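Local coordinates for DUF2235 domain-containing protein (Pseudomonas aeruginosa, PDB 4O5P), which is the type VI secretion phospholipase effector Tle1, and probably hydrolyses membrane phospholipids through a catalytic domain of the alpha/beta-hydrolase clan, at residues D595-G600 with R723-L728; L613-D618 with N694-V699; G746-S751 with R773-E778. One frame throughout, in Å; residues are numbered along the deposited sequence.

How the contacts relate
All three contacts lie in the C-terminal region. Contact 2 is buried, contact 1 is partly buried and contact 3 near the surface. Contacts 1 and 3 reach the same three-stranded antiparallel sheet, contact 1 at edge strand 596-604 and the end of central strand 715-723, contact 3 at edge strand 749-753. Contact 2 belongs to a separate four-stranded sheet and the start of helix 616-637. Its chemistry is a bidentate arginine-aspartate salt bridge and strand bonds. Contact 1 relies on one backbone bond, waters and apolar packing, and contact 3 on an arginine flanked by apolar groups. R723 of contact 1 bridges to E617 of contact 2. The S698 hydroxyl of contact 2 bonds R773 O of contact 3.

Contact 1: D595-G600 with R723-L728; sequences DGMTVG and RDPRML
M597, present as selenomethionine, lays its SE and CE end across P725. The two side chains cross at about a right angle. SE lies 4.0 Å from P725 CD and 4.1 Å from D724 CA. CE comes closer still, but it is modelled too near the backbone of R723, so its place is doubtful. CG of M597 stands between the backbone N and the carbonyl carbon (chi1 58°). From there the chain runs out extended, and this carries SE as far as the proline ring.

The backbone is joined by one direct bond. D724 N donates to D595 O at 2.8 Å, and the N-H points well at the oxygen (164°). A water 2.5 Å from D595 O donates to it and to D724 O. D595 O is therefore gripped twice. Next to this bond, G596 and R723 form an antiparallel non-hydrogen-bonded pair with CA atoms 4.2 Å apart.

The D724 carboxylate makes no direct hydrogen bond to 595-600, but a water lies between its OD2 and G596 O. OD2 uses the syn lone pair to receive R726 NH1 at 2.9 Å, in the guanidinium plane. This salt bridge should limit its rotation. M727, also selenomethionine, folds back at chi2 and chi3, and its CE approaches D595 OD1 at 3.4 Å. The R723 side chain starts off away from 595-600, and its NH1 forms a salt bridge with E617 of helix 616-637.

Strand 596-604 is an edge strand and pairs with strand 715-723, with backbone bonds between M597 and R722 and between V599 and V720. After D724, the 3-10 segment 725-728 follows that partner strand. P725 packs on E619 and A620, so this segment lies between strand 596-604 and helix 616-637.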
loop_
_atom_site.group_PDB
_atom_site.type_symbol
_atom_site.label_atom_id
_atom_site.label_comp_id
_atom_site.label_asym_id
_atom_site.label_seq_id
_atom_site.Cartn_x
_atom_site.Cartn_y
_atom_site.Cartn_z
ATOM N N ASP A 595 -2.635 35.451 -11.738
ATOM C CA ASP A 595 -1.363 35.081 -11.126
ATOM C C ASP A 595 -1.594 34.044 -10.032
ATOM O O ASP A 595 -0.773 33.145 -9.808
ATOM C CB ASP A 595 -0.677 36.313 -10.528
ATOM C CG ASP A 595 -0.236 37.309 -11.582
ATOM O OD1 ASP A 595 0.511 36.915 -12.498
ATOM O OD2 ASP A 595 -0.640 38.487 -11.488
ATOM N N GLY A 596 -2.725 34.174 -9.354
ATOM C CA GLY A 596 -3.038 33.298 -8.249
ATOM C C GLY A 596 -4.211 32.395 -8.567
ATOM O O GLY A 596 -4.936 32.600 -9.545
HETATM N N MSE A 597 -4.388 31.382 -7.730
HETATM C CA MSE A 597 -5.515 30.481 -7.848
HETATM C C MSE A 597 -5.991 30.209 -6.432
HETATM O O MSE A 597 -5.220 30.347 -5.482
HETATM C CB MSE A 597 -5.101 29.179 -8.543
HETATM C CG MSE A 597 -4.000 28.449 -7.835
HETATM SE SE MSE A 597 -3.572 26.738 -8.689
HETATM C CE MSE A 597 -1.911 26.614 -7.848
ATOM N N THR A 598 -7.264 29.857 -6.285
ATOM C CA THR A 598 -7.814 29.506 -4.986
ATOM C C THR A 598 -8.306 28.065 -5.042
ATOM O O THR A 598 -9.088 27.695 -5.918
ATOM C CB THR A 598 -8.976 30.439 -4.585
ATOM O OG1 THR A 598 -8.482 31.774 -4.410
ATOM C CG2 THR A 598 -9.621 29.974 -3.294
ATOM N N VAL A 599 -7.836 27.237 -4.119
ATOM C CA VAL A 599 -8.253 25.843 -4.113
ATOM C C VAL A 599 -8.847 25.551 -2.744
ATOM O O VAL A 599 -8.432 26.145 -1.761
ATOM C CB VAL A 599 -7.072 24.899 -4.443
ATOM C CG1 VAL A 599 -6.481 25.261 -5.791
ATOM C CG2 VAL A 599 -5.993 24.981 -3.370
ATOM N N GLY A 600 -9.829 24.662 -2.674
ATOM C CA GLY A 600 -10.478 24.395 -1.401
ATOM C C GLY A 600 -10.596 22.913 -1.130
ATOM O O GLY A 600 -10.460 22.111 -2.050
ATOM N N ARG A 723 0.043 30.617 -5.759
ATOM C CA ARG A 723 0.348 31.004 -7.134
ATOM C C ARG A 723 -0.116 29.945 -8.106
ATOM O O ARG A 723 0.022 28.753 -7.841
ATOM C CB ARG A 723 1.851 31.212 -7.310
ATOM C CG ARG A 723 2.373 32.524 -6.758
ATOM C CD ARG A 723 3.827 32.369 -6.345
ATOM N NE ARG A 723 4.000 32.755 -4.955
ATOM C CZ ARG A 723 4.728 32.088 -4.068
ATOM N NH1 ARG A 723 5.388 30.986 -4.411
ATOM N NH2 ARG A 723 4.808 32.544 -2.829
ATOM N N ASP A 724 -0.656 30.384 -9.236
ATOM C CA ASP A 724 -0.978 29.490 -10.342
ATOM C C ASP A 724 0.319 29.147 -11.093
ATOM O O ASP A 724 0.932 30.021 -11.701
ATOM C CB ASP A 724 -1.985 30.164 -11.276
ATOM C CG ASP A 724 -2.618 29.194 -12.245
ATOM O OD1 ASP A 724 -1.881 28.319 -12.763
ATOM O OD2 ASP A 724 -3.848 29.297 -12.473
ATOM N N PRO A 725 0.743 27.870 -11.045
ATOM C CA PRO A 725 1.995 27.461 -11.690
ATOM C C PRO A 725 1.960 27.657 -13.198
ATOM O O PRO A 725 3.022 27.825 -13.778
ATOM C CB PRO A 725 2.087 25.965 -11.364
ATOM C CG PRO A 725 0.697 25.542 -11.137
ATOM C CD PRO A 725 0.016 26.720 -10.499
ATOM N N ARG A 726 0.776 27.636 -13.810
ATOM C CA ARG A 726 0.655 27.892 -15.242
ATOM C C ARG A 726 1.298 29.238 -15.587
ATOM O O ARG A 726 2.004 29.349 -16.582
ATOM C CB ARG A 726 -0.806 27.912 -15.692
ATOM C CG ARG A 726 -1.522 26.565 -15.724
ATOM C CD ARG A 726 -2.788 26.667 -14.883
ATOM N NE ARG A 726 -3.995 26.205 -15.532
ATOM C CZ ARG A 726 -5.216 26.613 -15.196
ATOM N NH1 ARG A 726 -5.384 27.507 -14.229
ATOM N NH2 ARG A 726 -6.268 26.136 -15.839
HETATM N N MSE A 727 1.092 30.236 -14.723
HETATM C CA MSE A 727 1.643 31.574 -14.917
HETATM C C MSE A 727 3.136 31.684 -14.588
HETATM O O MSE A 727 3.710 32.776 -14.620
HETATM C CB MSE A 727 0.826 32.598 -14.124
HETATM C CG MSE A 727 -0.568 32.803 -14.706
HETATM SE SE MSE A 727 -0.516 33.863 -16.362
HETATM C CE MSE A 727 -0.015 35.526 -15.514
ATOM N N LEU A 728 3.773 30.552 -14.305
ATOM C CA LEU A 728 5.215 30.518 -14.075
ATOM C C LEU A 728 5.916 29.723 -15.164
ATOM O O LEU A 728 7.123 29.517 -15.102
ATOM C CB LEU A 728 5.531 29.879 -12.724
ATOM C CG LEU A 728 4.726 30.375 -11.523
ATOM C CD1 LEU A 728 4.980 29.495 -10.298
ATOM C CD2 LEU A 728 5.069 31.823 -11.234
HETATM O O HOH W 1 1.631 32.832 -10.507
HETATM O O HOH W 2 -5.254 31.533 -11.912
#

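Contact 2: L613-D618 with N694-V699; sequences LINEED and NKRLSV
The R696 guanidinium has N615 ND2 over one face, the amide inclined 51° to it, and the D618 carboxylate at its edge. The guanidinium meets D618 side-on, with two nitrogens on two oxygens. R696 NE donates to D618 OD2 at 2.7 Å, on the syn lone pair. R696 NH2 donates to D618 OD1 at 3.0 Å, but from above the carboxylate plane, because the two planes are turned 44° apart.

N615 CG lies anti to the backbone N (chi1 179°), and OD1 faces the start of the helix. N615 OD1 accepts from D618 N at 2.9 Å, on a lone pair. This bond holds the amide beside the guanidinium. Two waters bridge the segments: one links N615 N to R696 O, the other R696 N to D618 OD2.

Beyond them the strands pair directly. L613 N donates to S698 O at 2.9 Å, and S698 N returns the bond to L613 O at 3.0 Å. I614 CG2 packs on L697 CD2.

This is an antiparallel strand pair in which one strand leads into an N-capped helix: N615 is the N-cap of helix 616-637, its OD1 accepting from D618 N.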
loop_
_atom_site.group_PDB
_atom_site.type_symbol
_atom_site.label_atom_id
_atom_site.label_comp_id
_atom_site.label_asym_id
_atom_site.label_seq_id
_atom_site.Cartn_x
_atom_site.Cartn_y
_atom_site.Cartn_z
ATOM N N LEU A 613 0.953 20.315 1.141
ATOM C CA LEU A 613 0.791 21.099 -0.085
ATOM C C LEU A 613 2.118 21.078 -0.850
ATOM O O LEU A 613 3.183 21.062 -0.235
ATOM C CB LEU A 613 0.460 22.553 0.249
ATOM C CG LEU A 613 -0.979 22.894 0.619
ATOM C CD1 LEU A 613 -1.125 24.387 0.877
ATOM C CD2 LEU A 613 -1.887 22.442 -0.489
ATOM N N ILE A 614 2.068 21.078 -2.179
ATOM C CA ILE A 614 3.302 21.134 -2.969
ATOM C C ILE A 614 3.610 22.585 -3.387
ATOM O O ILE A 614 2.752 23.473 -3.290
ATOM C CB ILE A 614 3.226 20.249 -4.217
ATOM C CG1 ILE A 614 2.123 20.744 -5.156
ATOM C CG2 ILE A 614 2.996 18.770 -3.831
ATOM C CD1 ILE A 614 1.954 19.882 -6.379
ATOM N N ASN A 615 4.830 22.817 -3.859
ATOM C CA ASN A 615 5.303 24.167 -4.146
ATOM C C ASN A 615 4.941 24.600 -5.564
ATOM O O ASN A 615 5.118 23.828 -6.496
ATOM C CB ASN A 615 6.825 24.222 -3.958
ATOM C CG ASN A 615 7.404 25.586 -4.261
ATOM O OD1 ASN A 615 7.970 25.814 -5.334
ATOM N ND2 ASN A 615 7.265 26.506 -3.315
ATOM N N GLU A 616 4.471 25.839 -5.733
ATOM C CA GLU A 616 3.981 26.300 -7.039
ATOM C C GLU A 616 5.080 26.374 -8.092
ATOM O O GLU A 616 4.905 25.907 -9.225
ATOM C CB GLU A 616 3.288 27.662 -6.923
ATOM C CG GLU A 616 2.149 27.710 -5.906
ATOM C CD GLU A 616 2.588 28.297 -4.573
ATOM O OE1 GLU A 616 3.447 27.678 -3.901
ATOM O OE2 GLU A 616 2.078 29.385 -4.207
ATOM N N GLU A 617 6.204 26.965 -7.707
ATOM C CA GLU A 617 7.389 27.030 -8.559
ATOM C C GLU A 617 7.839 25.637 -9.007
ATOM O O GLU A 617 8.033 25.397 -10.208
ATOM C CB GLU A 617 8.531 27.767 -7.828
ATOM C CG GLU A 617 8.389 29.313 -7.787
ATOM C CD GLU A 617 7.207 29.802 -6.948
ATOM O OE1 GLU A 617 7.057 29.352 -5.787
ATOM O OE2 GLU A 617 6.419 30.641 -7.444
ATOM N N ASP A 618 8.003 24.720 -8.049
ATOM C CA ASP A 618 8.437 23.348 -8.363
ATOM C C ASP A 618 7.440 22.613 -9.262
ATOM O O ASP A 618 7.833 21.818 -10.107
ATOM C CB ASP A 618 8.652 22.520 -7.088
ATOM C CG ASP A 618 9.701 23.117 -6.152
ATOM O OD1 ASP A 618 10.402 24.085 -6.530
ATOM O OD2 ASP A 618 9.835 22.599 -5.024
ATOM N N ASN A 694 11.446 13.460 -2.532
ATOM C CA ASN A 694 12.014 13.935 -3.798
ATOM C C ASN A 694 11.556 15.324 -4.207
ATOM O O ASN A 694 12.148 15.940 -5.089
ATOM C CB ASN A 694 11.759 12.939 -4.945
ATOM C CG ASN A 694 10.268 12.757 -5.260
ATOM O OD1 ASN A 694 9.393 13.017 -4.422
ATOM N ND2 ASN A 694 9.978 12.291 -6.472
ATOM N N LYS A 695 10.481 15.806 -3.599
ATOM C CA LYS A 695 10.026 17.156 -3.880
ATOM C C LYS A 695 9.765 17.890 -2.573
ATOM O O LYS A 695 9.620 17.269 -1.505
ATOM C CB LYS A 695 8.774 17.137 -4.753
ATOM C CG LYS A 695 7.569 16.518 -4.073
ATOM C CD LYS A 695 6.345 16.536 -4.992
ATOM C CE LYS A 695 6.535 15.644 -6.214
ATOM N NZ LYS A 695 5.414 15.840 -7.180
ATOM N N ARG A 696 9.720 19.212 -2.659
ATOM C CA ARG A 696 9.488 20.045 -1.498
ATOM C C ARG A 696 8.034 19.949 -1.078
ATOM O O ARG A 696 7.126 19.923 -1.922
ATOM C CB ARG A 696 9.868 21.502 -1.797
ATOM C CG ARG A 696 11.348 21.689 -2.160
ATOM C CD ARG A 696 11.768 23.145 -2.024
ATOM N NE ARG A 696 11.245 23.949 -3.119
ATOM C CZ ARG A 696 11.152 25.274 -3.110
ATOM N NH1 ARG A 696 11.534 25.976 -2.047
ATOM N NH2 ARG A 696 10.661 25.892 -4.169
ATOM N N LEU A 697 7.816 19.881 0.232
ATOM C CA LEU A 697 6.479 19.771 0.777
ATOM C C LEU A 697 6.311 20.729 1.934
ATOM O O LEU A 697 7.285 21.068 2.618
ATOM C CB LEU A 697 6.212 18.352 1.270
ATOM C CG LEU A 697 6.283 17.193 0.284
ATOM C CD1 LEU A 697 6.098 15.892 1.052
ATOM C CD2 LEU A 697 5.199 17.345 -0.766
ATOM N N SER A 698 5.069 21.160 2.141
ATOM C CA SER A 698 4.711 22.008 3.268
ATOM C C SER A 698 3.660 21.254 4.051
ATOM O O SER A 698 2.693 20.767 3.462
ATOM C CB SER A 698 4.128 23.326 2.766
ATOM O OG SER A 698 3.541 24.069 3.815
ATOM N N VAL A 699 3.822 21.153 5.367
ATOM C CA VAL A 699 2.839 20.406 6.152
ATOM C C VAL A 699 1.579 21.239 6.289
ATOM O O VAL A 699 1.623 22.364 6.784
ATOM C CB VAL A 699 3.355 20.027 7.553
ATOM C CG1 VAL A 699 2.270 19.289 8.314
ATOM C CG2 VAL A 699 4.615 19.171 7.452
HETATM O O HOH W 3 6.679 20.890 -4.440
HETATM O O HOH W 4 9.898 20.148 -5.197
#

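Contact 3: G746-S751 with R773-E778; sequences GLPEIS and RAFTRE
R773 has CG beside its own backbone N (chi1 -72°) and bends at chi2 and chi3, which swings its guanidinium in between L747 and I750 and up to the carbonyl of P748. L747 CD1 lies over the centre of one guanidinium face, 4.2 Å above the plane. I750 CD1 lies on the opposite side, toward the NH1 end, 3.3 Å from R773 NH1. Aliphatic carbons therefore flank both faces.

At its edge, the guanidinium meets one backbone oxygen. R773 NH2 donates to P748 O at 3.2 Å, close to the line of the C=O bond (169°). R773 NH1 adds a weak bond to P748 O at 3.4 Å. Both terminal nitrogens thus reach one acceptor, NH1 only weakly.

The other branch of L747 turns toward the ring of F775, with L747 CD2 3.8 Å from F775 CD2. P748 CD meets the same ring at F775 CE2, 4.0 Å away. Both come to the ring obliquely. L747 CD2 also touches the backbone at R773 O, 3.5 Å away.

L747 and P748 lead into edge strand 749-753, which pairs with strand 715-723. Segment 773-778 runs between helices 767-772 and 779-787, ending in an ST turn at T776 with E778 as N-cap residue. F775 packs on S698, and the T776 backbone pairs with that of L697, so this loop lies between the edge strand and strand 697-702.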
loop_
_atom_site.group_PDB
_atom_site.type_symbol
_atom_site.label_atom_id
_atom_site.label_comp_id
_atom_site.label_asym_id
_atom_site.label_seq_id
_atom_site.Cartn_x
_atom_site.Cartn_y
_atom_site.Cartn_z
ATOM N N GLY A 746 6.148 34.110 -0.921
ATOM C CA GLY A 746 5.397 33.771 0.280
ATOM C C GLY A 746 4.690 32.421 0.246
ATOM O O GLY A 746 4.307 31.917 -0.824
ATOM N N LEU A 747 4.516 31.834 1.427
ATOM C CA LEU A 747 3.737 30.614 1.589
ATOM C C LEU A 747 2.253 30.857 1.248
ATOM O O LEU A 747 1.769 31.990 1.327
ATOM C CB LEU A 747 3.852 30.119 3.033
ATOM C CG LEU A 747 5.209 29.653 3.557
ATOM C CD1 LEU A 747 5.216 29.682 5.081
ATOM C CD2 LEU A 747 5.521 28.242 3.058
ATOM N N PRO A 748 1.525 29.788 0.879
ATOM C CA PRO A 748 0.105 29.926 0.524
ATOM C C PRO A 748 -0.720 30.545 1.639
ATOM O O PRO A 748 -0.386 30.405 2.817
ATOM C CB PRO A 748 -0.336 28.479 0.298
ATOM C CG PRO A 748 0.904 27.786 -0.148
ATOM C CD PRO A 748 2.006 28.409 0.678
ATOM N N GLU A 749 -1.793 31.229 1.264
ATOM C CA GLU A 749 -2.653 31.871 2.241
ATOM C C GLU A 749 -3.826 30.962 2.595
ATOM O O GLU A 749 -4.679 30.677 1.754
ATOM C CB GLU A 749 -3.135 33.215 1.696
ATOM C CG GLU A 749 -2.178 34.364 1.970
ATOM C CD GLU A 749 -2.242 34.830 3.424
ATOM O OE1 GLU A 749 -3.222 34.482 4.129
ATOM O OE2 GLU A 749 -1.315 35.548 3.861
ATOM N N ILE A 750 -3.862 30.500 3.840
ATOM C CA ILE A 750 -4.866 29.529 4.254
ATOM C C ILE A 750 -5.909 30.140 5.185
ATOM O O ILE A 750 -5.583 30.860 6.142
ATOM C CB ILE A 750 -4.225 28.313 4.937
ATOM C CG1 ILE A 750 -3.051 27.792 4.093
ATOM C CG2 ILE A 750 -5.270 27.237 5.161
ATOM C CD1 ILE A 750 -2.140 26.780 4.789
ATOM N N SER A 751 -7.169 29.854 4.891
ATOM C CA SER A 751 -8.272 30.250 5.750
ATOM C C SER A 751 -9.031 28.981 6.096
ATOM O O SER A 751 -9.111 28.051 5.287
ATOM C CB SER A 751 -9.185 31.256 5.039
ATOM O OG SER A 751 -9.912 30.631 4.002
ATOM N N ARG A 773 5.728 25.510 8.540
ATOM C CA ARG A 773 5.085 25.337 7.235
ATOM C C ARG A 773 6.052 25.370 6.049
ATOM O O ARG A 773 5.625 25.247 4.894
ATOM C CB ARG A 773 4.026 26.429 7.022
ATOM C CG ARG A 773 2.768 26.284 7.872
ATOM C CD ARG A 773 1.523 26.611 7.056
ATOM N NE ARG A 773 1.370 28.039 6.853
ATOM C CZ ARG A 773 1.130 28.611 5.678
ATOM N NH1 ARG A 773 0.995 27.880 4.576
ATOM N NH2 ARG A 773 1.012 29.924 5.610
ATOM N N ALA A 774 7.337 25.564 6.328
ATOM C CA ALA A 774 8.331 25.769 5.274
ATOM C C ALA A 774 8.361 24.605 4.295
ATOM O O ALA A 774 8.277 23.446 4.698
ATOM C CB ALA A 774 9.722 25.979 5.877
ATOM N N PHE A 775 8.491 24.921 3.013
ATOM C CA PHE A 775 8.683 23.892 1.998
ATOM C C PHE A 775 10.075 23.276 2.131
ATOM O O PHE A 775 11.081 23.962 1.933
ATOM C CB PHE A 775 8.520 24.494 0.597
ATOM C CG PHE A 775 7.093 24.756 0.208
ATOM C CD1 PHE A 775 6.237 23.700 -0.106
ATOM C CD2 PHE A 775 6.617 26.050 0.124
ATOM C CE1 PHE A 775 4.927 23.948 -0.469
ATOM C CE2 PHE A 775 5.308 26.304 -0.240
ATOM C CZ PHE A 775 4.464 25.255 -0.539
ATOM N N THR A 776 10.146 21.991 2.471
ATOM C CA THR A 776 11.436 21.310 2.565
ATOM C C THR A 776 11.380 19.904 1.984
ATOM O O THR A 776 10.296 19.345 1.793
ATOM C CB THR A 776 11.923 21.162 4.019
ATOM O OG1 THR A 776 11.345 19.988 4.598
ATOM C CG2 THR A 776 11.571 22.382 4.842
ATOM N N ARG A 777 12.552 19.341 1.714
ATOM C CA ARG A 777 12.658 17.932 1.326
ATOM C C ARG A 777 12.927 17.028 2.530
ATOM O O ARG A 777 13.306 15.865 2.375
ATOM C CB ARG A 777 13.740 17.743 0.274
ATOM C CG ARG A 777 13.292 18.208 -1.103
ATOM C CD ARG A 777 14.270 17.810 -2.198
ATOM N NE ARG A 777 13.837 18.376 -3.478
ATOM C CZ ARG A 777 13.961 19.659 -3.807
ATOM N NH1 ARG A 777 14.531 20.517 -2.965
ATOM N NH2 ARG A 777 13.520 20.091 -4.983
ATOM N N GLU A 778 12.734 17.550 3.734
ATOM C CA GLU A 778 12.737 16.662 4.891
ATOM C C GLU A 778 11.424 16.776 5.637
ATOM O O GLU A 778 11.398 17.245 6.771
ATOM C CB GLU A 778 13.890 16.976 5.830
ATOM C CG GLU A 778 15.252 16.956 5.166
ATOM C CD GLU A 778 15.878 18.320 5.214
ATOM O OE1 GLU A 778 15.737 19.057 4.212
ATOM O OE2 GLU A 778 16.485 18.657 6.266
#